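Local coordinates for putative protease (Parabacteroides distasonis ATCC 8503, PDB 3KD4), which is of unestablished function but is a putative exported protease, containing two domains of unknown function, at residues E426-V431 / T465-R470; G9-A14 / S138-C143; L416-S421 / K476-P481. One frame throughout, in Å; residues are numbered along the deposited sequence.

Contact 1 (E426-V431 / T465-R470)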
loop_
_atom_site.group_PDB
_atom_site.type_symbol
_atom_site.label_atom_id
_atom_site.label_comp_id
_atom_site.label_asym_id
_atom_site.label_seq_id
_atom_site.Cartn_x
_atom_site.Cartn_y
_atom_site.Cartn_z
ATOM N N GLU A 426 21.213 -3.680 -16.294
ATOM C CA GLU A 426 22.067 -4.074 -17.395
ATOM C C GLU A 426 21.827 -5.534 -17.711
ATOM O O GLU A 426 21.909 -6.384 -16.811
ATOM C CB GLU A 426 23.521 -3.858 -17.053
ATOM C CG GLU A 426 24.452 -4.392 -18.124
ATOM C CD GLU A 426 25.898 -4.329 -17.699
ATOM O OE1 GLU A 426 26.253 -4.994 -16.695
ATOM O OE2 GLU A 426 26.665 -3.598 -18.351
ATOM N N VAL A 427 21.519 -5.828 -18.979
ATOM C CA VAL A 427 21.320 -7.202 -19.408
ATOM C C VAL A 427 22.286 -7.478 -20.565
ATOM O O VAL A 427 22.273 -6.755 -21.572
ATOM C CB VAL A 427 19.865 -7.484 -19.857
ATOM C CG1 VAL A 427 19.698 -8.985 -20.223
ATOM C CG2 VAL A 427 18.878 -7.069 -18.754
ATOM N N THR A 428 23.113 -8.512 -20.406
ATOM C CA THR A 428 24.103 -8.891 -21.403
ATOM C C THR A 428 23.728 -10.208 -22.051
ATOM O O THR A 428 23.626 -11.225 -21.372
ATOM C CB THR A 428 25.470 -9.019 -20.775
ATOM O OG1 THR A 428 25.848 -7.743 -20.265
ATOM C CG2 THR A 428 26.525 -9.490 -21.811
ATOM N N TYR A 429 23.526 -10.193 -23.370
ATOM C CA TYR A 429 23.170 -11.407 -24.097
ATOM C C TYR A 429 24.409 -11.884 -24.846
ATOM O O TYR A 429 25.090 -11.087 -25.469
ATOM C CB TYR A 429 22.050 -11.156 -25.104
ATOM C CG TYR A 429 20.746 -10.705 -24.517
ATOM C CD1 TYR A 429 20.479 -9.353 -24.312
ATOM C CD2 TYR A 429 19.785 -11.619 -24.155
ATOM C CE1 TYR A 429 19.280 -8.939 -23.751
ATOM C CE2 TYR A 429 18.581 -11.220 -23.596
ATOM C CZ TYR A 429 18.330 -9.876 -23.402
ATOM O OH TYR A 429 17.133 -9.491 -22.848
ATOM N N THR A 430 24.725 -13.171 -24.758
ATOM C CA THR A 430 25.773 -13.719 -25.596
ATOM C C THR A 430 25.075 -14.626 -26.602
ATOM O O THR A 430 24.419 -15.615 -26.234
ATOM C CB THR A 430 26.861 -14.460 -24.806
ATOM O OG1 THR A 430 27.482 -13.547 -23.892
ATOM C CG2 THR A 430 27.934 -15.006 -25.755
ATOM N N VAL A 431 25.159 -14.223 -27.860
ATOM C CA VAL A 431 24.433 -14.875 -28.913
ATOM C C VAL A 431 25.421 -15.654 -29.782
ATOM O O VAL A 431 26.385 -15.077 -30.290
ATOM C CB VAL A 431 23.677 -13.846 -29.779
ATOM C CG1 VAL A 431 22.946 -14.568 -30.887
ATOM C CG2 VAL A 431 22.717 -13.030 -28.916
ATOM N N THR A 465 30.546 -15.240 -31.685
ATOM C CA THR A 465 29.421 -14.807 -30.858
ATOM C C THR A 465 29.126 -13.341 -31.145
ATOM O O THR A 465 29.959 -12.595 -31.687
ATOM C CB THR A 465 29.686 -14.929 -29.342
ATOM O OG1 THR A 465 30.702 -13.988 -28.972
ATOM C CG2 THR A 465 30.113 -16.349 -28.947
ATOM N N ILE A 466 27.933 -12.926 -30.758
ATOM C CA ILE A 466 27.583 -11.517 -30.755
ATOM C C ILE A 466 27.108 -11.183 -29.346
ATOM O O ILE A 466 26.259 -11.887 -28.783
ATOM C CB ILE A 466 26.460 -11.209 -31.735
ATOM C CG1 ILE A 466 26.890 -11.589 -33.155
ATOM C CG2 ILE A 466 26.026 -9.723 -31.624
ATOM C CD1 ILE A 466 25.675 -11.884 -34.061
ATOM N N GLU A 467 27.687 -10.123 -28.790
ATOM C CA GLU A 467 27.308 -9.647 -27.491
ATOM C C GLU A 467 26.363 -8.476 -27.610
ATOM O O GLU A 467 26.712 -7.453 -28.196
ATOM C CB GLU A 467 28.537 -9.195 -26.728
ATOM C CG GLU A 467 28.197 -8.698 -25.336
ATOM C CD GLU A 467 29.314 -7.889 -24.724
ATOM O OE1 GLU A 467 29.791 -6.916 -25.390
ATOM O OE2 GLU A 467 29.678 -8.202 -23.569
ATOM N N VAL A 468 25.193 -8.596 -26.997
ATOM C CA VAL A 468 24.255 -7.494 -26.984
ATOM C C VAL A 468 24.114 -6.999 -25.560
ATOM O O VAL A 468 23.726 -7.780 -24.700
ATOM C CB VAL A 468 22.884 -7.941 -27.522
ATOM C CG1 VAL A 468 21.901 -6.745 -27.528
ATOM C CG2 VAL A 468 23.029 -8.539 -28.909
ATOM N N VAL A 469 24.407 -5.721 -25.298
ATOM C CA VAL A 469 24.201 -5.164 -23.941
ATOM C C VAL A 469 23.059 -4.134 -23.954
ATOM O O VAL A 469 23.098 -3.161 -24.699
ATOM C CB VAL A 469 25.490 -4.534 -23.352
ATOM C CG1 VAL A 469 25.255 -4.015 -21.920
ATOM C CG2 VAL A 469 26.661 -5.528 -23.389
ATOM N N ARG A 470 22.036 -4.371 -23.144
ATOM C CA ARG A 470 20.957 -3.399 -22.960
ATOM C C ARG A 470 21.051 -2.808 -21.565
ATOM O O ARG A 470 21.189 -3.558 -20.606
ATOM C CB ARG A 470 19.592 -4.070 -23.136
ATOM C CG ARG A 470 19.427 -4.847 -24.452
ATOM C CD ARG A 470 18.009 -5.319 -24.582
ATOM N NE ARG A 470 17.164 -4.176 -24.907
ATOM C CZ ARG A 470 15.938 -3.970 -24.448
ATOM N NH1 ARG A 470 15.377 -4.803 -23.590
ATOM N NH2 ARG A 470 15.279 -2.901 -24.853
HETATM O O HOH W 1 16.427 -6.930 -21.833
#
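The first torsion of Thr428 (chi1 -63°) sets its two branches against different neighbours on 465-470. CG2, trans to the backbone N, leads diagonally to Glu467, where it lies 3.8 Å from OE2. OG1, anti to the carbonyl carbon, runs alongside the directly paired Val469, 3.9 Å from its CG2. On the other branch of Val469, CG1 meets the aliphatic stem of Glu426 at CG (3.9 Å), while Glu426 OE1 forms a salt bridge with Lys373. With an alanine here, both the CG2 methyl against Glu467 and the OG1 beside Val469 are lost, which would probably open a gap next to Val469 and let the Glu467 chain swing.

These two strands are antiparallel neighbours in the interior of a mixed five-stranded sheet, with 370-380 hydrogen-bonded to the far side of 426-431 and 453-462 flanking 465-470. Six backbone bonds join them, two each in the pairs Val427-Arg470, Tyr429-Val468 and Val431-Ile466; the straightest, from Tyr429 N to Val468 O, is 2.8 Å long with an N-H...O angle of 177°. Val431 O, besides accepting from Ile466 N, is approached by Thr465 CA at 3.1 Å.

The face bearing Tyr429, Val431, Ile466 and Val468 is buried beneath Leu394 and strand 501-505. Here Tyr429 and Arg470 converge, Tyr429 CE1 standing 3.9 Å from Arg470 CD, with the ring and guanidinium planes 35° apart. One water lies in plane at the edge of both groups. It donates to Tyr429 OH (2.8 Å) and accepts from Arg470 NH1 (3.0 Å), tying the polar ends of the two strands' side chains together. Each end is also gripped directly: the phenol by Pro395 O, the guanidinium by Trp494, through its carbonyl oxygen and a cation-pi contact.

Contact 2 (G9-A14 / S138-C143); sequences GKVSKA and SPVKEC
The carboxylate of Glu142 divides its two oxygens between different partners. OE1 serves the contact, receiving a long salt bridge from Lys10 NZ (3.8 Å) and a bond from a water (2.8 Å), whereas OE2 is held by Arg182 on the next strand. The lysine and glutamate chains lie side by side and point the same way, with Lys10 CD 3.9 Å from Glu142 OE1, so methylene groups as well as the ammonium flank that oxygen. Beyond CG the Lys10 chain is extended until a bend at chi4 (-38°) near its ammonium end. The water also donates to Val11 O at 2.9 Å, linking the acidic side chain to the backbone of the neighbouring strand.

Strands 6-17 and 140-150 are the parallel pair of an otherwise antiparallel eight-stranded sheet, and they meet here where both strands turn a corner, at Gly9 and Lys141. On the other side of strand 6-17, toward strand 23-33, Gly9 and Lys10 together face Glu30 in a classic beta bulge. Val11 is paired with Cys143 and bonds to the residues flanking it: its N donates to Glu142 O at 2.8 Å, nearly along the C=O axis, and its backbone also bonds Lys144.

On the buried face, Val11 CG2 touches Val140 CG1 at 3.8 Å, the two side chains crossing at about a right angle. Val11 CG1 turns instead to the sulfur of Cys143, 4.2 Å from SG, and Ile184 packs against both Val140 and Cys143.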
loop_
_atom_site.group_PDB
_atom_site.type_symbol
_atom_site.label_atom_id
_atom_site.label_comp_id
_atom_site.label_asym_id
_atom_site.label_seq_id
_atom_site.Cartn_x
_atom_site.Cartn_y
_atom_site.Cartn_z
ATOM N N GLY A 9 -24.885 10.447 -3.861
ATOM C CA GLY A 9 -25.593 11.703 -3.644
ATOM C C GLY A 9 -25.194 12.290 -2.300
ATOM O O GLY A 9 -24.931 13.491 -2.175
ATOM N N LYS A 10 -25.101 11.433 -1.292
ATOM C CA LYS A 10 -24.686 11.878 0.033
ATOM C C LYS A 10 -23.838 10.845 0.731
ATOM O O LYS A 10 -24.092 9.620 0.622
ATOM C CB LYS A 10 -25.895 12.126 0.902
ATOM C CG LYS A 10 -26.704 13.324 0.452
ATOM C CD LYS A 10 -27.692 13.737 1.541
ATOM C CE LYS A 10 -28.768 14.725 1.001
ATOM N NZ LYS A 10 -28.197 15.710 0.028
ATOM N N VAL A 11 -22.824 11.343 1.427
ATOM C CA VAL A 11 -22.058 10.589 2.390
ATOM C C VAL A 11 -22.020 11.423 3.695
ATOM O O VAL A 11 -21.808 12.676 3.675
ATOM C CB VAL A 11 -20.642 10.306 1.845
ATOM C CG1 VAL A 11 -19.745 9.658 2.883
ATOM C CG2 VAL A 11 -20.723 9.429 0.563
ATOM N N SER A 12 -22.237 10.758 4.821
ATOM C CA SER A 12 -22.057 11.417 6.119
ATOM C C SER A 12 -21.349 10.457 7.045
ATOM O O SER A 12 -21.763 9.301 7.166
ATOM C CB SER A 12 -23.405 11.867 6.676
ATOM O OG SER A 12 -23.227 12.717 7.788
ATOM N N LYS A 13 -20.229 10.896 7.631
ATOM C CA LYS A 13 -19.495 10.064 8.592
ATOM C C LYS A 13 -19.300 10.876 9.850
ATOM O O LYS A 13 -18.951 12.076 9.774
ATOM C CB LYS A 13 -18.151 9.609 8.035
ATOM C CG LYS A 13 -18.317 8.682 6.845
ATOM C CD LYS A 13 -17.027 8.272 6.196
ATOM C CE LYS A 13 -17.306 7.163 5.134
ATOM N NZ LYS A 13 -16.067 6.734 4.467
ATOM N N ALA A 14 -19.547 10.255 11.001
ATOM C CA ALA A 14 -19.456 10.955 12.270
ATOM C C ALA A 14 -18.726 10.074 13.263
ATOM O O ALA A 14 -19.106 8.905 13.443
ATOM C CB ALA A 14 -20.864 11.321 12.782
ATOM N N SER A 138 -16.610 6.532 -7.529
ATOM C CA SER A 138 -17.662 7.344 -8.130
ATOM C C SER A 138 -17.643 8.744 -7.498
ATOM O O SER A 138 -17.183 8.912 -6.343
ATOM C CB SER A 138 -19.016 6.668 -7.851
ATOM O OG SER A 138 -19.100 5.393 -8.460
ATOM N N PRO A 139 -18.183 9.734 -8.203
ATOM C CA PRO A 139 -18.317 11.066 -7.598
ATOM C C PRO A 139 -19.192 11.091 -6.328
ATOM O O PRO A 139 -20.145 10.292 -6.180
ATOM C CB PRO A 139 -19.018 11.904 -8.677
ATOM C CG PRO A 139 -19.229 11.001 -9.861
ATOM C CD PRO A 139 -18.867 9.621 -9.513
ATOM N N VAL A 140 -18.856 12.018 -5.440
ATOM C CA VAL A 140 -19.598 12.251 -4.197
ATOM C C VAL A 140 -20.119 13.683 -4.261
ATOM O O VAL A 140 -19.333 14.647 -4.258
ATOM C CB VAL A 140 -18.732 12.024 -2.933
ATOM C CG1 VAL A 140 -19.571 12.308 -1.673
ATOM C CG2 VAL A 140 -18.158 10.598 -2.914
ATOM N N LYS A 141 -21.435 13.821 -4.332
ATOM C CA LYS A 141 -22.065 15.131 -4.478
ATOM C C LYS A 141 -21.918 15.953 -3.210
ATOM O O LYS A 141 -21.681 17.148 -3.273
ATOM C CB LYS A 141 -23.543 14.956 -4.853
ATOM C CG LYS A 141 -24.328 16.244 -5.042
ATOM C CD LYS A 141 -23.740 17.088 -6.172
ATOM C CE LYS A 141 -24.665 18.219 -6.640
ATOM N NZ LYS A 141 -23.898 19.165 -7.508
ATOM N N GLU A 142 -22.062 15.298 -2.062
ATOM C CA GLU A 142 -21.932 15.938 -0.755
ATOM C C GLU A 142 -21.424 14.952 0.278
ATOM O O GLU A 142 -22.015 13.874 0.479
ATOM C CB GLU A 142 -23.275 16.468 -0.273
ATOM C CG GLU A 142 -23.219 17.211 1.083
ATOM C CD GLU A 142 -24.620 17.571 1.581
ATOM O OE1 GLU A 142 -25.272 16.708 2.203
ATOM O OE2 GLU A 142 -25.061 18.715 1.347
ATOM N N CYS A 143 -20.392 15.385 0.990
ATOM C CA CYS A 143 -19.740 14.597 1.990
ATOM C C CYS A 143 -19.634 15.457 3.266
ATOM O O CYS A 143 -18.998 16.522 3.243
ATOM C CB CYS A 143 -18.361 14.161 1.506
ATOM S SG CYS A 143 -17.474 13.220 2.744
HETATM O O HOH W 2 -24.047 14.478 3.296
#

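Contact 3 (L416-S421 / K476-P481); sequences LFELPS and KQQFTP
A two-stranded antiparallel ladder of minimal length, 417-418 with 478-479, forms this contact and leads directly into helix 481-495. Thr480 is the N-cap of that helix, and Glu483 bonds back to Thr480 N, as in a capping box. Phe417 and Phe479 are the hydrogen-bonded pair of the ladder. Phe417 N reaches Phe479 O at 2.8 Å, and the return bond, from Phe479 N to Phe417 O, is equally short but more bent, at 143°. Beyond the ladder, Leu419 N adds a third bond, to Gln477 O (2.9 Å).

On one face the two phenylalanine side chains cross at a slant, Phe417 CD2 lying 3.9 Å from Phe479 CD1. The helix covers both: Val487 touches each of them, and Tyr484 meets the Phe417 ring edge-to-face. On the other face Glu418 and Gln478 run side by side. Their carboxylate and amide are nearly coplanar (15° apart), and Gln478 NE2 donates to Glu418 OE1 at 2.7 Å, with the acceptor lying somewhat out of the amide plane. Glu418 CG is trans to the backbone N (chi1 -171°) and the rest of its chain is extended, which carries the acid out beside the amide. Arg349 and the backbone N of Lys195 hold its OE2, fixing the carboxylate through both oxygens.

At one end of the contact Leu416 CD2 leans over the backbone, 3.6 Å from Thr480 CA. At the other, Leu419 CG sits at the edge of the Phe479 ring, 4.0 Å from CE1, and Leu419 CD1 rests 3.5 Å from the buried Lys476 O, a carbonyl oxygen with no hydrogen-bonding partner in the model.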
loop_
_atom_site.group_PDB
_atom_site.type_symbol
_atom_site.label_atom_id
_atom_site.label_comp_id
_atom_site.label_asym_id
_atom_site.label_seq_id
_atom_site.Cartn_x
_atom_site.Cartn_y
_atom_site.Cartn_z
ATOM N N LEU A 416 -0.343 12.534 -11.944
ATOM C CA LEU A 416 1.039 12.191 -11.686
ATOM C C LEU A 416 1.267 10.745 -11.945
ATOM O O LEU A 416 0.401 9.915 -11.666
ATOM C CB LEU A 416 1.436 12.484 -10.252
ATOM C CG LEU A 416 1.537 13.961 -9.862
ATOM C CD1 LEU A 416 1.937 14.045 -8.378
ATOM C CD2 LEU A 416 2.548 14.705 -10.736
ATOM N N PHE A 417 2.457 10.474 -12.473
ATOM C CA PHE A 417 2.932 9.150 -12.790
ATOM C C PHE A 417 4.052 8.789 -11.816
ATOM O O PHE A 417 4.980 9.572 -11.655
ATOM C CB PHE A 417 3.460 9.193 -14.221
ATOM C CG PHE A 417 3.955 7.894 -14.718
ATOM C CD1 PHE A 417 3.100 6.827 -14.830
ATOM C CD2 PHE A 417 5.273 7.733 -15.088
ATOM C CE1 PHE A 417 3.559 5.600 -15.301
ATOM C CE2 PHE A 417 5.735 6.488 -15.581
ATOM C CZ PHE A 417 4.869 5.436 -15.663
ATOM N N GLU A 418 3.974 7.635 -11.171
ATOM C CA GLU A 418 4.964 7.253 -10.143
ATOM C C GLU A 418 5.525 5.890 -10.377
ATOM O O GLU A 418 4.780 4.949 -10.612
ATOM C CB GLU A 418 4.300 7.280 -8.740
ATOM C CG GLU A 418 5.266 7.112 -7.554
ATOM C CD GLU A 418 4.556 7.257 -6.231
ATOM O OE1 GLU A 418 4.536 8.380 -5.722
ATOM O OE2 GLU A 418 3.978 6.272 -5.729
ATOM N N LEU A 419 6.845 5.771 -10.284
ATOM C CA LEU A 419 7.524 4.497 -10.427
ATOM C C LEU A 419 7.682 3.836 -9.060
ATOM O O LEU A 419 7.791 4.530 -8.051
ATOM C CB LEU A 419 8.909 4.725 -11.010
ATOM C CG LEU A 419 9.026 5.513 -12.313
ATOM C CD1 LEU A 419 10.501 5.509 -12.695
ATOM C CD2 LEU A 419 8.172 4.873 -13.413
ATOM N N PRO A 420 7.726 2.494 -9.015
ATOM C CA PRO A 420 7.906 1.817 -7.731
ATOM C C PRO A 420 9.241 2.173 -7.061
ATOM O O PRO A 420 9.309 2.262 -5.838
ATOM C CB PRO A 420 7.876 0.330 -8.111
ATOM C CG PRO A 420 7.297 0.254 -9.450
ATOM C CD PRO A 420 7.552 1.545 -10.129
ATOM N N SER A 421 10.275 2.415 -7.871
ATOM C CA SER A 421 11.611 2.776 -7.370
ATOM C C SER A 421 12.414 3.411 -8.481
ATOM O O SER A 421 12.043 3.324 -9.646
ATOM C CB SER A 421 12.379 1.544 -6.895
ATOM O OG SER A 421 12.835 0.745 -7.991
ATOM N N LYS A 476 14.324 9.504 -11.589
ATOM C CA LYS A 476 13.304 10.329 -10.925
ATOM C C LYS A 476 12.115 9.393 -10.703
ATOM O O LYS A 476 11.895 8.485 -11.483
ATOM C CB LYS A 476 12.945 11.526 -11.817
ATOM C CG LYS A 476 11.938 12.490 -11.267
ATOM C CD LYS A 476 11.853 13.727 -12.177
ATOM C CE LYS A 476 10.657 14.654 -11.912
ATOM N NZ LYS A 476 10.333 14.861 -10.459
ATOM N N GLN A 477 11.368 9.608 -9.621
ATOM C CA GLN A 477 10.260 8.755 -9.237
ATOM C C GLN A 477 8.883 9.235 -9.680
ATOM O O GLN A 477 8.018 8.420 -9.940
ATOM C CB GLN A 477 10.198 8.680 -7.720
ATOM C CG GLN A 477 11.243 7.851 -7.119
ATOM C CD GLN A 477 11.290 8.004 -5.642
ATOM O OE1 GLN A 477 10.923 7.069 -4.928
ATOM N NE2 GLN A 477 11.728 9.210 -5.150
ATOM N N GLN A 478 8.659 10.541 -9.671
ATOM C CA GLN A 478 7.352 11.088 -9.994
ATOM C C GLN A 478 7.415 12.072 -11.120
ATOM O O GLN A 478 8.323 12.899 -11.189
ATOM C CB GLN A 478 6.733 11.805 -8.808
ATOM C CG GLN A 478 6.495 10.913 -7.603
ATOM C CD GLN A 478 5.819 11.682 -6.469
ATOM O OE1 GLN A 478 6.185 12.817 -6.198
ATOM N NE2 GLN A 478 4.858 11.065 -5.805
ATOM N N PHE A 479 6.392 12.021 -11.958
ATOM C CA PHE A 479 6.361 12.762 -13.199
ATOM C C PHE A 479 4.989 13.406 -13.390
ATOM O O PHE A 479 3.945 12.760 -13.221
ATOM C CB PHE A 479 6.661 11.827 -14.382
ATOM C CG PHE A 479 7.975 11.146 -14.292
ATOM C CD1 PHE A 479 8.111 9.963 -13.554
ATOM C CD2 PHE A 479 9.092 11.692 -14.910
ATOM C CE1 PHE A 479 9.338 9.341 -13.442
ATOM C CE2 PHE A 479 10.353 11.075 -14.808
ATOM C CZ PHE A 479 10.476 9.889 -14.088
ATOM N N THR A 480 5.011 14.694 -13.702
ATOM C CA THR A 480 3.823 15.415 -14.073
ATOM C C THR A 480 3.464 14.996 -15.493
ATOM O O THR A 480 4.296 14.408 -16.205
ATOM C CB THR A 480 4.091 16.920 -14.124
ATOM O OG1 THR A 480 5.130 17.144 -15.078
ATOM C CG2 THR A 480 4.511 17.460 -12.750
ATOM N N PRO A 481 2.230 15.306 -15.921
ATOM C CA PRO A 481 1.831 15.021 -17.296
ATOM C C PRO A 481 2.758 15.670 -18.328
ATOM O O PRO A 481 3.011 15.066 -19.358
ATOM C CB PRO A 481 0.412 15.555 -17.368
ATOM C CG PRO A 481 -0.091 15.452 -15.936
ATOM C CD PRO A 481 1.100 15.775 -15.099
#

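Contacts 1 and 3 share connected elements: strands 417-418 and 423-433 are consecutive in the chain, as are 465-474 and 478-479, yet the two centres lie about 29 Å apart. Contact 2 belongs to a separate sheet, its centre about 56 Å from that of contact 1 on the opposite side of the chain's centre. All three are partly buried. Contact 1, inside a sheet, relies on a long regular backbone ladder with one well-buried face. Contact 3, nearest the chain's centre, has few backbone bonds but adds paired aromatics and a buried acid. Contact 2, with exposed lysines at its rim, has a single cross-strand backbone bond, supplemented by a water bridge, a long ion pair and a small buried valine contact.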